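Side-chain contact in putative oxidoreductase (Jannaschia sp., PDB 3C24), which is a putative oxidoreductase that probably binds a nicotinamide dinucleotide cofactor through its Rossmann-type domain: residues 75-78 / 79-82. Residues are numbered along the deposited sequence; the frame is centred on the assembly and turned at random.
Sequences LPDN and IIEK
I79 sets CG1 between its own backbone N and carbonyl carbon (chi1 69°), and I80 sets CG1 anti to its carbonyl carbon (chi1 -75°); these torsions bring the CG1 arms of both isoleucines back onto L75 and P76, at the head of the turn. I79 CG1 comes within 3.5 Å of P76 O, and its CD1 reaches the proline ring at CD, 4.1 Å away, the two side chains crossing obliquely. L75 CB receives both isoleucines: I79 CG1 lies 4.1 Å from it, and I80 CD1 ends at the same distance. Beside these apolar contacts, I79 N donates to P76 O at 3.0 Å, nearly straight (169°) but from above the carbonyl plane. I80 N gives D77 O a weak bond. The amide oxygen OD1 of N78 approaches the CG2 methyl of I79 at 3.5 Å, while the CG1 arm faces P76 and L75. Beyond the turn, one water bridges D77 O to E81 N, another N78 O to K82 N, replacing direct i to i+4 bonds in this first part of helix 77-87. An alanine at I79 would probably take the CG1-CD1 arm from P76 CD and leave L75 CB with I80 CD1 alone of the two isoleucines, opening a gap beside the turn. The chain here passes from strand 70-73 into helix 77-87 of a beta-alpha-beta unit in the Rossmann-type domain; the buried I80 also packs on M110. With no side-chain hydrogen bond between 75-78 and 79-82, the opening turn relies on hydrocarbon packing, one well-formed i to i+3 bond and one weak one, and solvent satisfies the next two NH groups.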
ATOM      1  N   LEU A  75      -4.784  22.756 -15.580  1.00 21.54           N
ATOM      2  CA  LEU A  75      -3.873  22.464 -16.668  1.00 22.09           C
ATOM      3  C   LEU A  75      -2.638  21.735 -16.179  1.00 24.17           C
ATOM      4  O   LEU A  75      -2.315  21.811 -14.998  1.00 22.76           O
ATOM      5  CB  LEU A  75      -3.438  23.758 -17.312  1.00 24.58           C
ATOM      6  CG  LEU A  75      -4.618  24.549 -17.894  1.00 29.03           C
ATOM      7  CD1 LEU A  75      -4.196  25.965 -18.134  1.00 37.16           C
ATOM      8  CD2 LEU A  75      -5.140  23.871 -19.144  1.00 25.20           C
ATOM      9  N   PRO A  76      -1.926  21.043 -17.090  1.00 22.97           N
ATOM     10  CA  PRO A  76      -0.737  20.303 -16.633  1.00 23.09           C
ATOM     11  C   PRO A  76       0.375  21.211 -16.180  1.00 22.99           C
ATOM     12  O   PRO A  76       0.521  22.324 -16.639  1.00 19.42           O
ATOM     13  CB  PRO A  76      -0.327  19.444 -17.845  1.00 24.76           C
ATOM     14  CG  PRO A  76      -1.344  19.589 -18.848  1.00 24.88           C
ATOM     15  CD  PRO A  76      -2.262  20.771 -18.496  1.00 25.14           C
ATOM     16  N   ASP A  77       1.116  20.719 -15.194  1.00 23.42           N
ATOM     17  CA  ASP A  77       2.186  21.514 -14.566  1.00 25.75           C
ATOM     18  C   ASP A  77       3.164  22.108 -15.535  1.00 23.20           C
ATOM     19  O   ASP A  77       3.660  23.197 -15.317  1.00 22.94           O
ATOM     20  CB  ASP A  77       2.949  20.690 -13.527  1.00 26.34           C
ATOM     21  CG  ASP A  77       2.103  20.345 -12.343  1.00 34.44           C
ATOM     22  OD1 ASP A  77       1.282  21.203 -11.918  1.00 40.70           O
ATOM     23  OD2 ASP A  77       2.267  19.210 -11.838  1.00 42.54           O
ATOM     24  N   ASN A  78       3.392  21.424 -16.655  1.00 24.84           N
ATOM     25  CA  ASN A  78       4.395  21.898 -17.625  1.00 25.22           C
ATOM     26  C   ASN A  78       3.944  23.071 -18.497  1.00 24.69           C
ATOM     27  O   ASN A  78       4.707  23.589 -19.331  1.00 26.27           O
ATOM     28  CB  ASN A  78       4.934  20.751 -18.499  1.00 24.87           C
ATOM     29  CG  ASN A  78       3.947  20.274 -19.534  1.00 29.60           C
ATOM     30  OD1 ASN A  78       2.737  20.395 -19.380  1.00 31.09           O
ATOM     31  ND2 ASN A  78       4.471  19.705 -20.603  1.00 43.19           N
ATOM     32  N   ILE A  79       2.710  23.521 -18.322  1.00 24.46           N
ATOM     33  CA  ILE A  79       2.305  24.710 -19.059  1.00 23.08           C
ATOM     34  C   ILE A  79       1.760  25.769 -18.090  1.00 21.13           C
ATOM     35  O   ILE A  79       1.350  26.843 -18.505  1.00 20.68           O
ATOM     36  CB  ILE A  79       1.293  24.425 -20.187  1.00 22.96           C
ATOM     37  CG1 ILE A  79      -0.065  24.009 -19.652  1.00 25.05           C
ATOM     38  CG2 ILE A  79       1.822  23.326 -21.139  1.00 25.95           C
ATOM     39  CD1 ILE A  79      -1.113  24.048 -20.721  1.00 21.90           C
ATOM     40  N   ILE A  80       1.763  25.456 -16.805  1.00 19.29           N
ATOM     41  CA  ILE A  80       1.221  26.413 -15.811  1.00 19.67           C
ATOM     42  C   ILE A  80       1.919  27.770 -15.891  1.00 20.19           C
ATOM     43  O   ILE A  80       1.282  28.847 -15.801  1.00 18.68           O
ATOM     44  CB  ILE A  80       1.245  25.826 -14.373  1.00 20.68           C
ATOM     45  CG1 ILE A  80       0.146  24.786 -14.186  1.00 24.34           C
ATOM     46  CG2 ILE A  80       1.025  26.941 -13.330  1.00 21.39           C
ATOM     47  CD1 ILE A  80      -1.263  25.350 -14.247  1.00 24.39           C
ATOM     48  N   GLU A  81       3.232  27.759 -16.103  1.00 20.71           N
ATOM     49  CA  GLU A  81       3.974  29.037 -16.142  1.00 20.66           C
ATOM     50  C   GLU A  81       3.474  29.919 -17.289  1.00 21.22           C
ATOM     51  O   GLU A  81       3.236  31.120 -17.135  1.00 20.62           O
ATOM     52  CB  GLU A  81       5.480  28.861 -16.264  1.00 23.30           C
ATOM     53  CG  GLU A  81       6.163  30.200 -16.453  1.00 18.02           C
ATOM     54  CD  GLU A  81       7.684  30.124 -16.599  1.00 26.04           C
ATOM     55  OE1 GLU A  81       8.269  29.039 -16.428  1.00 30.60           O
ATOM     56  OE2 GLU A  81       8.270  31.173 -16.850  1.00 33.20           O
ATOM     57  N   LYS A  82       3.321  29.299 -18.448  1.00 20.13           N
ATOM     58  CA  LYS A  82       2.865  29.994 -19.663  1.00 22.13           C
ATOM     59  C   LYS A  82       1.448  30.478 -19.509  1.00 20.32           C
ATOM     60  O   LYS A  82       1.137  31.650 -19.809  1.00 22.87           O
ATOM     61  CB  LYS A  82       2.972  29.078 -20.898  1.00 22.91           C
ATOM     62  CG  LYS A  82       2.598  29.769 -22.192  1.00 27.47           C
TER
HETATM   63  O   HOH W   1       5.067  25.453 -16.076  1.00 27.07           O
HETATM   64  O   HOH W   2       4.931  26.801 -19.029  1.00 27.08           O